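Local structure of V-type ATP synthase alpha chain (Nanoarchaeum equitans Kin4-M, 5BN3) at residues E92-I97 with K101-P106; E486-Q491 with I507-I512; I513-V518 with A558-I563. The protein binds adenosine-5'-diphosphate and magnesium as subunit A of an archaeal V-type ATP synthase, a P-loop protein of the ATP synthase alpha/beta family. All blocks are in the same frame, centred on the assembly; numbering follows the deposited sequence.

Contact 1: residues E92-I97 with K101-P106; sequences EKTQSI and KGIDLP
Lys-93 with Leu-105 and Thr-94 with Ile-103 make a small apolar contact at the protein surface, where the last turn of helix 87-94 meets the loop that leads on to strand 114-118. No hydrogen bond or salt bridge crosses between the segments; two pairs of side chains touch at van der Waals distance and bury 133 Å² in all. In the first pair the lysine meets both branches of the leucine, at two points of its chain: Lys-93 CG rests 4.1 Å from Leu-105 CD1, and farther out Lys-93 NZ comes within 3.9 Å of Leu-105 CD2. Bends at chi2 (-49°) and chi4 (61°) turn the lysine chain so that the ammonium nitrogen comes beside a methyl group. Leu-105 also packs on Asp-89 and Ile-90, one turn earlier in the helix.

The second pair is a methyl-to-methyl meeting, with Thr-94 CG2 lying 3.9 Å from Ile-103 CD1. Ile-103 reaches it with CG1 anti to its backbone N (chi1 -172°) and the chain extended to CD1. Thr-94 divides its branches, giving the methyl to the loop and keeping the hydroxyl for the helix end. There OG1 accepts from Ser-96 N at 3.2 Å, forming an ST turn, and is also hydrogen-bonded to Ile-90 O. The chain leaves the helix at Gln-95, which has positive phi, and the side chain of this residue turns back so that Gln-95 NE2 donates to a lone pair of Glu-92 O at 2.9 Å.

Beyond the touching residues, Ile-103 O is hydrogen-bonded to Arg-85 NH1, and a salt bridge joins Lys-101 NZ to Glu-29 OE1. Ile-97, past the turn, makes backbone hydrogen bonds to the neighbouring NEQ263 chain and packs on Phe-215 of that chain.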
loop_
_atom_site.group_PDB
_atom_site.type_symbol
_atom_site.label_atom_id
_atom_site.label_comp_id
_atom_site.label_asym_id
_atom_site.label_seq_id
_atom_site.Cartn_x
_atom_site.Cartn_y
_atom_site.Cartn_z
ATOM N N GLU A 92 -34.916 29.090 -21.619
ATOM C CA GLU A 92 -35.852 30.056 -22.189
ATOM C C GLU A 92 -36.017 31.320 -21.344
ATOM O O GLU A 92 -36.108 32.421 -21.887
ATOM C CB GLU A 92 -37.207 29.392 -22.471
ATOM C CG GLU A 92 -37.213 28.544 -23.742
ATOM C CD GLU A 92 -38.431 27.647 -23.863
ATOM O OE1 GLU A 92 -39.306 27.692 -22.971
ATOM O OE2 GLU A 92 -38.511 26.889 -24.853
ATOM N N LYS A 93 -36.048 31.167 -20.023
ATOM C CA LYS A 93 -36.167 32.321 -19.132
ATOM C C LYS A 93 -34.923 33.201 -19.183
ATOM O O LYS A 93 -35.016 34.413 -19.364
ATOM C CB LYS A 93 -36.416 31.879 -17.686
ATOM C CG LYS A 93 -37.711 31.111 -17.468
ATOM C CD LYS A 93 -38.892 31.816 -18.105
ATOM C CE LYS A 93 -40.198 31.118 -17.763
ATOM N NZ LYS A 93 -40.448 31.102 -16.295
ATOM N N THR A 94 -33.759 32.579 -19.029
ATOM C CA THR A 94 -32.496 33.307 -18.968
ATOM C C THR A 94 -32.012 33.788 -20.329
ATOM O O THR A 94 -31.240 34.745 -20.408
ATOM C CB THR A 94 -31.390 32.444 -18.333
ATOM O OG1 THR A 94 -31.095 31.333 -19.190
ATOM C CG2 THR A 94 -31.848 31.930 -16.987
ATOM N N GLN A 95 -32.462 33.118 -21.389
ATOM C CA GLN A 95 -31.959 33.367 -22.740
ATOM C C GLN A 95 -30.435 33.263 -22.774
ATOM O O GLN A 95 -29.758 34.005 -23.489
ATOM C CB GLN A 95 -32.432 34.724 -23.270
ATOM C CG GLN A 95 -33.917 34.763 -23.615
ATOM C CD GLN A 95 -34.272 33.837 -24.764
ATOM O OE1 GLN A 95 -33.610 33.835 -25.803
ATOM N NE2 GLN A 95 -35.318 33.042 -24.579
ATOM N N SER A 96 -29.912 32.325 -21.991
ATOM C CA SER A 96 -28.476 32.111 -21.872
ATOM C C SER A 96 -28.156 30.626 -22.018
ATOM O O SER A 96 -29.030 29.778 -21.837
ATOM C CB SER A 96 -27.986 32.619 -20.515
ATOM O OG SER A 96 -26.648 32.226 -20.273
ATOM N N ILE A 97 -26.906 30.313 -22.346
ATOM C CA ILE A 97 -26.477 28.922 -22.445
ATOM C C ILE A 97 -26.001 28.412 -21.088
ATOM O O ILE A 97 -25.726 27.223 -20.915
ATOM C CB ILE A 97 -25.345 28.738 -23.482
ATOM C CG1 ILE A 97 -24.069 29.446 -23.021
ATOM C CG2 ILE A 97 -25.783 29.238 -24.853
ATOM C CD1 ILE A 97 -22.864 29.149 -23.890
ATOM N N LYS A 101 -26.906 30.523 -10.847
ATOM C CA LYS A 101 -27.042 30.045 -9.478
ATOM C C LYS A 101 -28.259 30.705 -8.832
ATOM O O LYS A 101 -28.452 31.916 -8.940
ATOM C CB LYS A 101 -25.761 30.282 -8.660
ATOM C CG LYS A 101 -25.455 31.732 -8.291
ATOM C CD LYS A 101 -24.137 31.843 -7.522
ATOM C CE LYS A 101 -23.992 33.202 -6.841
ATOM N NZ LYS A 101 -24.918 33.352 -5.685
ATOM N N GLY A 102 -29.109 29.899 -8.204
ATOM C CA GLY A 102 -30.240 30.433 -7.469
ATOM C C GLY A 102 -31.569 30.513 -8.202
ATOM O O GLY A 102 -32.572 30.898 -7.601
ATOM N N ILE A 103 -31.598 30.161 -9.486
ATOM C CA ILE A 103 -32.860 30.179 -10.227
ATOM C C ILE A 103 -33.818 29.114 -9.696
ATOM O O ILE A 103 -33.424 27.970 -9.463
ATOM C CB ILE A 103 -32.659 30.026 -11.766
ATOM C CG1 ILE A 103 -33.982 30.259 -12.504
ATOM C CG2 ILE A 103 -32.067 28.669 -12.125
ATOM C CD1 ILE A 103 -33.849 30.328 -14.013
ATOM N N ASP A 104 -35.073 29.493 -9.475
ATOM C CA ASP A 104 -36.068 28.522 -9.034
ATOM C C ASP A 104 -37.306 28.538 -9.922
ATOM O O ASP A 104 -37.998 29.553 -10.032
ATOM C CB ASP A 104 -36.453 28.739 -7.569
ATOM C CG ASP A 104 -36.997 27.477 -6.924
ATOM O OD1 ASP A 104 -36.522 26.377 -7.285
ATOM O OD2 ASP A 104 -37.895 27.579 -6.063
ATOM N N LEU A 105 -37.567 27.400 -10.560
ATOM C CA LEU A 105 -38.725 27.228 -11.427
ATOM C C LEU A 105 -39.495 25.986 -10.993
ATOM O O LEU A 105 -38.918 25.070 -10.405
ATOM C CB LEU A 105 -38.283 27.068 -12.885
ATOM C CG LEU A 105 -37.500 28.203 -13.546
ATOM C CD1 LEU A 105 -37.160 27.854 -14.987
ATOM C CD2 LEU A 105 -38.282 29.501 -13.489
ATOM N N PRO A 106 -40.807 25.948 -11.278
ATOM C CA PRO A 106 -41.575 24.734 -10.983
ATOM C C PRO A 106 -41.198 23.599 -11.931
ATOM O O PRO A 106 -40.918 23.851 -13.104
ATOM C CB PRO A 106 -43.026 25.167 -11.220
ATOM C CG PRO A 106 -42.931 26.326 -12.159
ATOM C CD PRO A 106 -41.657 27.035 -11.798
#

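Contact 2: residues E486-Q491 with I507-I512. With ADP (adenosine-5'-diphosphate), chain C.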
loop_
_atom_site.group_PDB
_atom_site.type_symbol
_atom_site.label_atom_id
_atom_site.label_comp_id
_atom_site.label_asym_id
_atom_site.label_seq_id
_atom_site.Cartn_x
_atom_site.Cartn_y
_atom_site.Cartn_z
ATOM N N GLU A 486 -17.025 -12.750 -31.898
ATOM C CA GLU A 486 -17.168 -11.790 -32.995
ATOM C C GLU A 486 -18.556 -11.776 -33.634
ATOM O O GLU A 486 -18.942 -10.789 -34.259
ATOM C CB GLU A 486 -16.100 -12.032 -34.073
ATOM C CG GLU A 486 -14.671 -11.747 -33.625
ATOM C CD GLU A 486 -13.653 -11.950 -34.737
ATOM O OE1 GLU A 486 -14.056 -12.317 -35.862
ATOM O OE2 GLU A 486 -12.448 -11.740 -34.486
ATOM N N GLY A 487 -19.303 -12.865 -33.482
ATOM C CA GLY A 487 -20.599 -12.981 -34.130
ATOM C C GLY A 487 -21.802 -12.891 -33.211
ATOM O O GLY A 487 -22.917 -12.658 -33.674
ATOM N N PHE A 488 -21.585 -13.069 -31.910
ATOM C CA PHE A 488 -22.689 -13.077 -30.954
ATOM C C PHE A 488 -22.521 -12.061 -29.819
ATOM O O PHE A 488 -23.398 -11.228 -29.588
ATOM C CB PHE A 488 -22.878 -14.482 -30.379
ATOM C CG PHE A 488 -24.067 -14.611 -29.477
ATOM C CD1 PHE A 488 -25.347 -14.658 -30.004
ATOM C CD2 PHE A 488 -23.907 -14.695 -28.102
ATOM C CE1 PHE A 488 -26.447 -14.778 -29.178
ATOM C CE2 PHE A 488 -25.003 -14.816 -27.271
ATOM C CZ PHE A 488 -26.276 -14.857 -27.809
ATOM N N LEU A 489 -21.401 -12.144 -29.109
ATOM C CA LEU A 489 -21.161 -11.278 -27.955
ATOM C C LEU A 489 -20.979 -9.819 -28.367
ATOM O O LEU A 489 -21.580 -8.920 -27.774
ATOM C CB LEU A 489 -19.950 -11.764 -27.156
ATOM C CG LEU A 489 -20.086 -13.160 -26.548
ATOM C CD1 LEU A 489 -18.840 -13.547 -25.768
ATOM C CD2 LEU A 489 -21.302 -13.212 -25.652
ATOM N N GLN A 490 -20.157 -9.586 -29.385
ATOM C CA GLN A 490 -19.952 -8.235 -29.896
ATOM C C GLN A 490 -21.226 -7.696 -30.530
ATOM O O GLN A 490 -21.949 -8.422 -31.220
ATOM C CB GLN A 490 -18.800 -8.201 -30.907
ATOM C CG GLN A 490 -17.415 -8.293 -30.279
ATOM C CD GLN A 490 -16.299 -8.239 -31.306
ATOM O OE1 GLN A 490 -16.484 -7.738 -32.416
ATOM N NE2 GLN A 490 -15.133 -8.757 -30.939
ATOM N N GLN A 491 -21.498 -6.418 -30.288
ATOM C CA GLN A 491 -22.693 -5.774 -30.818
ATOM C C GLN A 491 -22.436 -4.282 -31.014
ATOM O O GLN A 491 -22.184 -3.553 -30.051
ATOM C CB GLN A 491 -23.886 -6.007 -29.883
ATOM C CG GLN A 491 -25.221 -5.531 -30.442
ATOM C CD GLN A 491 -26.410 -6.071 -29.671
ATOM O OE1 GLN A 491 -26.286 -7.018 -28.891
ATOM N NE2 GLN A 491 -27.574 -5.469 -29.886
ATOM N N ILE A 507 -31.902 -15.569 -30.761
ATOM C CA ILE A 507 -32.094 -17.018 -30.747
ATOM C C ILE A 507 -31.564 -17.667 -32.027
ATOM O O ILE A 507 -30.863 -18.679 -31.974
ATOM C CB ILE A 507 -33.586 -17.400 -30.569
ATOM C CG1 ILE A 507 -34.144 -16.856 -29.249
ATOM C CG2 ILE A 507 -33.766 -18.906 -30.639
ATOM C CD1 ILE A 507 -33.299 -17.175 -28.037
ATOM N N GLU A 508 -31.901 -17.081 -33.174
ATOM C CA GLU A 508 -31.465 -17.610 -34.465
ATOM C C GLU A 508 -29.949 -17.658 -34.592
ATOM O O GLU A 508 -29.401 -18.599 -35.165
ATOM C CB GLU A 508 -32.064 -16.801 -35.617
ATOM C CG GLU A 508 -33.511 -17.147 -35.918
ATOM C CD GLU A 508 -33.691 -18.604 -36.300
ATOM O OE1 GLU A 508 -33.027 -19.058 -37.256
ATOM O OE2 GLU A 508 -34.493 -19.299 -35.641
ATOM N N LEU A 509 -29.278 -16.642 -34.055
ATOM C CA LEU A 509 -27.821 -16.620 -34.028
ATOM C C LEU A 509 -27.267 -17.780 -33.207
ATOM O O LEU A 509 -26.306 -18.432 -33.617
ATOM C CB LEU A 509 -27.310 -15.289 -33.469
ATOM C CG LEU A 509 -27.120 -14.155 -34.476
ATOM C CD1 LEU A 509 -26.643 -12.886 -33.787
ATOM C CD2 LEU A 509 -26.132 -14.584 -35.540
ATOM N N MET A 510 -27.876 -18.034 -32.052
ATOM C CA MET A 510 -27.463 -19.137 -31.189
ATOM C C MET A 510 -27.662 -20.477 -31.896
ATOM O O MET A 510 -26.818 -21.369 -31.804
ATOM C CB MET A 510 -28.251 -19.118 -29.872
ATOM C CG MET A 510 -28.097 -17.840 -29.060
ATOM S SD MET A 510 -29.067 -17.827 -27.535
ATOM C CE MET A 510 -28.289 -19.173 -26.645
ATOM N N ARG A 511 -28.777 -20.604 -32.607
ATOM C CA ARG A 511 -29.126 -21.850 -33.286
ATOM C C ARG A 511 -28.195 -22.184 -34.448
ATOM O O ARG A 511 -27.804 -23.336 -34.619
ATOM C CB ARG A 511 -30.581 -21.808 -33.762
ATOM C CG ARG A 511 -31.591 -22.055 -32.652
ATOM C CD ARG A 511 -33.019 -21.903 -33.143
ATOM N NE ARG A 511 -33.980 -22.250 -32.100
ATOM C CZ ARG A 511 -35.229 -21.800 -32.049
ATOM N NH1 ARG A 511 -35.677 -20.972 -32.982
ATOM N NH2 ARG A 511 -36.027 -22.173 -31.059
ATOM N N ILE A 512 -27.835 -21.177 -35.239
ATOM C CA ILE A 512 -26.951 -21.396 -36.382
ATOM C C ILE A 512 -25.503 -21.648 -35.945
ATOM O O ILE A 512 -24.788 -22.431 -36.572
ATOM C CB ILE A 512 -27.045 -20.241 -37.412
ATOM C CG1 ILE A 512 -26.267 -20.582 -38.684
ATOM C CG2 ILE A 512 -26.553 -18.931 -36.818
ATOM C CD1 ILE A 512 -26.736 -21.849 -39.358
HETATM P PB ADP C . -17.157 4.875 -20.385
HETATM O O1B ADP C . -16.990 3.527 -19.735
HETATM O O2B ADP C . -18.510 5.502 -20.192
HETATM O O3B ADP C . -15.994 5.803 -20.146
HETATM P PA ADP C . -18.105 4.991 -23.101
HETATM O O1A ADP C . -19.464 4.407 -22.853
HETATM O O2A ADP C . -17.955 6.479 -23.290
HETATM O O3A ADP C . -17.084 4.494 -21.954
HETATM O "O5'" ADP C . -17.486 4.254 -24.391
HETATM C "C5'" ADP C . -16.120 4.467 -24.745
HETATM C "C4'" ADP C . -15.932 4.273 -26.245
HETATM O "O4'" ADP C . -16.263 2.930 -26.619
HETATM C "C3'" ADP C . -16.850 5.213 -27.007
HETATM O "O3'" ADP C . -16.078 5.975 -27.940
HETATM C "C2'" ADP C . -17.826 4.308 -27.727
HETATM O "O2'" ADP C . -18.047 4.742 -29.069
HETATM C "C1'" ADP C . -17.188 2.930 -27.707
HETATM N N9 ADP C . -18.234 1.899 -27.498
HETATM C C8 ADP C . -18.670 1.440 -26.310
HETATM N N7 ADP C . -19.636 0.502 -26.477
HETATM C C5 ADP C . -19.827 0.346 -27.801
HETATM C C6 ADP C . -20.698 -0.487 -28.662
HETATM N N6 ADP C . -21.581 -1.369 -28.127
HETATM N N1 ADP C . -20.571 -0.335 -30.000
HETATM C C2 ADP C . -19.697 0.536 -30.543
HETATM N N3 ADP C . -18.879 1.321 -29.821
HETATM C C4 ADP C . -18.898 1.270 -28.468
#
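Phe-488 packs against Leu-509 and Met-510 where helices 472-489 and 503-523 meet in the helical C-terminal domain, close to the adenosine-5'-diphosphate pocket. The phenyl ring approaches the second helix with its CD1-CE1-CZ side. Leu-509 CB sits at the ring edge, 4.0 Å from Phe-488 CD1, while Met-510 CG comes obliquely to within 3.5 Å of Phe-488 CE1. With CG anti to the carbonyl carbon and chi2 extended (179°), the methionine carries its sulfur past the ring in a Met-aromatic contact: Met-510 SD lies 5.1 Å from the centroid of the Phe-488 ring, 57° off the normal. The CD1 methyl of Leu-509 meets backbone instead, 3.7 Å from Gly-487 O. All four touching residues are buried.

A second shell fixes this core. Phe-448 of helix 441-458 stacks edge-to-face with the Phe-488 ring, and Met-510 packs on Ile-444 of the same helix and on Ile-209 of helix 205-210. Helix 472-489 closes with a wider, pi-type turn at 486-489, and Arg-205 binds both this turn and the loop beyond it: its NE is hydrogen-bonded to Phe-488 O and its NH2 to Gln-490 O.

Gln-491, already in the loop, has its amide held at both ends, OE1 by Arg-205 N and NE2 by Gly-203 O. With its side chain engaged there, the residue meets the nucleotide through its backbone: Gln-491 O accepts a hydrogen bond from N6 of ADP at 3.0 Å, with an N-H...O angle of 144°.

Contact 3: residues I513-V518 with A558-I563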
loop_
_atom_site.group_PDB
_atom_site.type_symbol
_atom_site.label_atom_id
_atom_site.label_comp_id
_atom_site.label_asym_id
_atom_site.label_seq_id
_atom_site.Cartn_x
_atom_site.Cartn_y
_atom_site.Cartn_z
ATOM N N ILE A 513 -25.085 -21.000 -34.861
ATOM C CA ILE A 513 -23.765 -21.244 -34.284
ATOM C C ILE A 513 -23.698 -22.666 -33.727
ATOM O O ILE A 513 -22.726 -23.387 -33.951
ATOM C CB ILE A 513 -23.438 -20.228 -33.162
ATOM C CG1 ILE A 513 -23.191 -18.837 -33.752
ATOM C CG2 ILE A 513 -22.215 -20.664 -32.380
ATOM C CD1 ILE A 513 -22.980 -17.759 -32.703
ATOM N N HIS A 514 -24.742 -23.060 -33.004
ATOM C CA HIS A 514 -24.835 -24.407 -32.452
ATOM C C HIS A 514 -24.870 -25.456 -33.559
ATOM O O HIS A 514 -24.260 -26.520 -33.438
ATOM C CB HIS A 514 -26.077 -24.540 -31.572
ATOM C CG HIS A 514 -26.359 -25.942 -31.132
ATOM N ND1 HIS A 514 -25.488 -26.664 -30.344
ATOM C CD2 HIS A 514 -27.414 -26.755 -31.369
ATOM C CE1 HIS A 514 -25.995 -27.861 -30.115
ATOM N NE2 HIS A 514 -27.164 -27.944 -30.726
ATOM N N LYS A 515 -25.593 -25.153 -34.633
ATOM C CA LYS A 515 -25.713 -26.061 -35.769
ATOM C C LYS A 515 -24.374 -26.228 -36.480
ATOM O O LYS A 515 -24.024 -27.325 -36.914
ATOM C CB LYS A 515 -26.780 -25.553 -36.745
ATOM C CG LYS A 515 -27.085 -26.501 -37.897
ATOM C CD LYS A 515 -28.140 -25.920 -38.836
ATOM C CE LYS A 515 -29.526 -25.893 -38.203
ATOM N NZ LYS A 515 -30.154 -27.243 -38.137
ATOM N N TYR A 516 -23.627 -25.134 -36.596
ATOM C CA TYR A 516 -22.288 -25.182 -37.168
ATOM C C TYR A 516 -21.375 -26.022 -36.286
ATOM O O TYR A 516 -20.558 -26.794 -36.780
ATOM C CB TYR A 516 -21.723 -23.767 -37.315
ATOM C CG TYR A 516 -20.311 -23.713 -37.860
ATOM C CD1 TYR A 516 -20.063 -23.892 -39.213
ATOM C CD2 TYR A 516 -19.229 -23.468 -37.024
ATOM C CE1 TYR A 516 -18.777 -23.840 -39.718
ATOM C CE2 TYR A 516 -17.938 -23.413 -37.522
ATOM C CZ TYR A 516 -17.721 -23.600 -38.870
ATOM O OH TYR A 516 -16.444 -23.548 -39.378
ATOM N N TYR A 517 -21.537 -25.866 -34.974
ATOM C CA TYR A 517 -20.705 -26.544 -33.983
ATOM C C TYR A 517 -20.837 -28.061 -34.042
ATOM O O TYR A 517 -19.832 -28.773 -34.080
ATOM C CB TYR A 517 -21.062 -26.045 -32.580
ATOM C CG TYR A 517 -20.206 -26.608 -31.467
ATOM C CD1 TYR A 517 -18.828 -26.695 -31.597
ATOM C CD2 TYR A 517 -20.775 -27.028 -30.277
ATOM C CE1 TYR A 517 -18.046 -27.199 -30.578
ATOM C CE2 TYR A 517 -20.000 -27.531 -29.248
ATOM C CZ TYR A 517 -18.636 -27.614 -29.407
ATOM O OH TYR A 517 -17.853 -28.114 -28.395
ATOM N N VAL A 518 -22.074 -28.551 -34.044
ATOM C CA VAL A 518 -22.324 -29.990 -34.063
ATOM C C VAL A 518 -21.825 -30.637 -35.357
ATOM O O VAL A 518 -21.434 -31.805 -35.365
ATOM C CB VAL A 518 -23.821 -30.327 -33.841
ATOM C CG1 VAL A 518 -24.302 -29.781 -32.510
ATOM C CG2 VAL A 518 -24.673 -29.773 -34.965
ATOM N N ALA A 558 -29.175 -19.717 -46.385
ATOM C CA ALA A 558 -28.006 -19.947 -47.226
ATOM C C ALA A 558 -26.899 -20.701 -46.487
ATOM O O ALA A 558 -26.234 -21.561 -47.065
ATOM C CB ALA A 558 -27.476 -18.631 -47.753
ATOM N N ILE A 559 -26.701 -20.363 -45.215
ATOM C CA ILE A 559 -25.678 -21.003 -44.393
ATOM C C ILE A 559 -26.061 -22.441 -44.033
ATOM O O ILE A 559 -25.210 -23.332 -44.041
ATOM C CB ILE A 559 -25.382 -20.172 -43.116
ATOM C CG1 ILE A 559 -24.687 -18.860 -43.491
ATOM C CG2 ILE A 559 -24.504 -20.945 -42.147
ATOM C CD1 ILE A 559 -24.555 -17.883 -42.345
ATOM N N GLU A 560 -27.340 -22.665 -43.738
ATOM C CA GLU A 560 -27.832 -23.994 -43.373
ATOM C C GLU A 560 -27.591 -25.045 -44.462
ATOM O O GLU A 560 -27.251 -26.188 -44.158
ATOM C CB GLU A 560 -29.321 -23.933 -43.001
ATOM C CG GLU A 560 -29.609 -23.300 -41.642
ATOM C CD GLU A 560 -31.094 -23.113 -41.388
ATOM O OE1 GLU A 560 -31.846 -22.937 -42.369
ATOM O OE2 GLU A 560 -31.511 -23.140 -40.210
ATOM N N GLN A 561 -27.769 -24.660 -45.723
ATOM C CA GLN A 561 -27.500 -25.573 -46.831
ATOM C C GLN A 561 -26.002 -25.795 -46.949
ATOM O O GLN A 561 -25.541 -26.926 -47.075
ATOM C CB GLN A 561 -28.029 -25.027 -48.160
ATOM C CG GLN A 561 -29.275 -24.165 -48.074
ATOM C CD GLN A 561 -30.393 -24.794 -47.266
ATOM O OE1 GLN A 561 -30.621 -26.002 -47.325
ATOM N NE2 GLN A 561 -31.098 -23.969 -46.499
ATOM N N GLU A 562 -25.251 -24.699 -46.896
ATOM C CA GLU A 562 -23.797 -24.732 -47.022
ATOM C C GLU A 562 -23.166 -25.638 -45.968
ATOM O O GLU A 562 -22.068 -26.161 -46.157
ATOM C CB GLU A 562 -23.231 -23.315 -46.930
ATOM C CG GLU A 562 -21.914 -23.113 -47.655
ATOM C CD GLU A 562 -21.584 -21.646 -47.843
ATOM O OE1 GLU A 562 -22.488 -20.805 -47.657
ATOM O OE2 GLU A 562 -20.422 -21.332 -48.177
ATOM N N ILE A 563 -23.874 -25.827 -44.859
ATOM C CA ILE A 563 -23.520 -26.860 -43.896
ATOM C C ILE A 563 -23.997 -28.205 -44.459
ATOM O O ILE A 563 -24.830 -28.897 -43.871
ATOM C CB ILE A 563 -24.116 -26.562 -42.500
ATOM C CG1 ILE A 563 -23.698 -25.166 -42.034
ATOM C CG2 ILE A 563 -23.635 -27.561 -41.474
ATOM C CD1 ILE A 563 -24.219 -24.793 -40.660
#
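Ile-563 and Tyr-516 supply the apolar part of this contact, and Lys-515 with Glu-560 its charged margin, where helix 503-523 runs beside the end of helix 552-562. The isoleucine reaches across with its longer branch. CG1 stands anti to the carbonyl carbon (chi1 -55°) and chi2 is fully extended, which delivers the terminal methyl to the backbone of the facing helix: Ile-563 CD1 is 4.0 Å from Tyr-516 CA and 4.1 Å from Tyr-516 N. Around that point it also meets side chains, lying 4.3 Å from Tyr-516 CB and equally far from Lys-515 CG. Relative to the tyrosine ring the methyl sits at the edge, near the ring plane. Met-480 and Ile-483 of helix 472-489 and Ile-537 and Ile-541 of helix 537-542 pack against the Tyr-516 side chain.

The lysine's carbon chain meets the glutamate side chain, crossing it at about a right angle. Lys-515 CD rests 4.1 Å from Glu-560 CG, and Lys-515 CE is 3.9 Å from Glu-560 OE2. Bends at chi3 and chi4 leave Lys-515 NZ 4.8 Å from that same Glu-560 OE2, too far for a salt bridge, although the opposite charges would probably attract weakly.

Hydrogen bonding stays off the interface itself. Tyr-516 OH is hydrogen-bonded to His-479 NE2 of helix 472-489, which anchors the far end of the ring. On the other segment, Ile-563 N is bonded to Ile-559 O at 2.9 Å although Ile-563 is the first residue to leave helical geometry, so its side chain is still placed by the final helical turn. This is helix-helix packing of the kind found in the alpha-helical C-terminal region of V/A-type subunit A.

Contacts 1, 2 and 3 follow one another along the chain, each closing before the next opens. Contact 1 lies on the opposite side of the chain's centre from the other two, its centre 49 Å from that of contact 2 and 61 Å from that of contact 3. The centres of contacts 2 and 3 lie about 13 Å apart, and the two use successive turns of helix 503-523. They meet directly: Ile-512 of contact 2 packs on Ile-559, Glu-560 and Ile-563 of contact 3, and Phe-488 touches Ile-513. One helix thus connects the packing near the adenosine-5'-diphosphate pocket with the outer helices, whereas contact 1 belongs to a separate surface region.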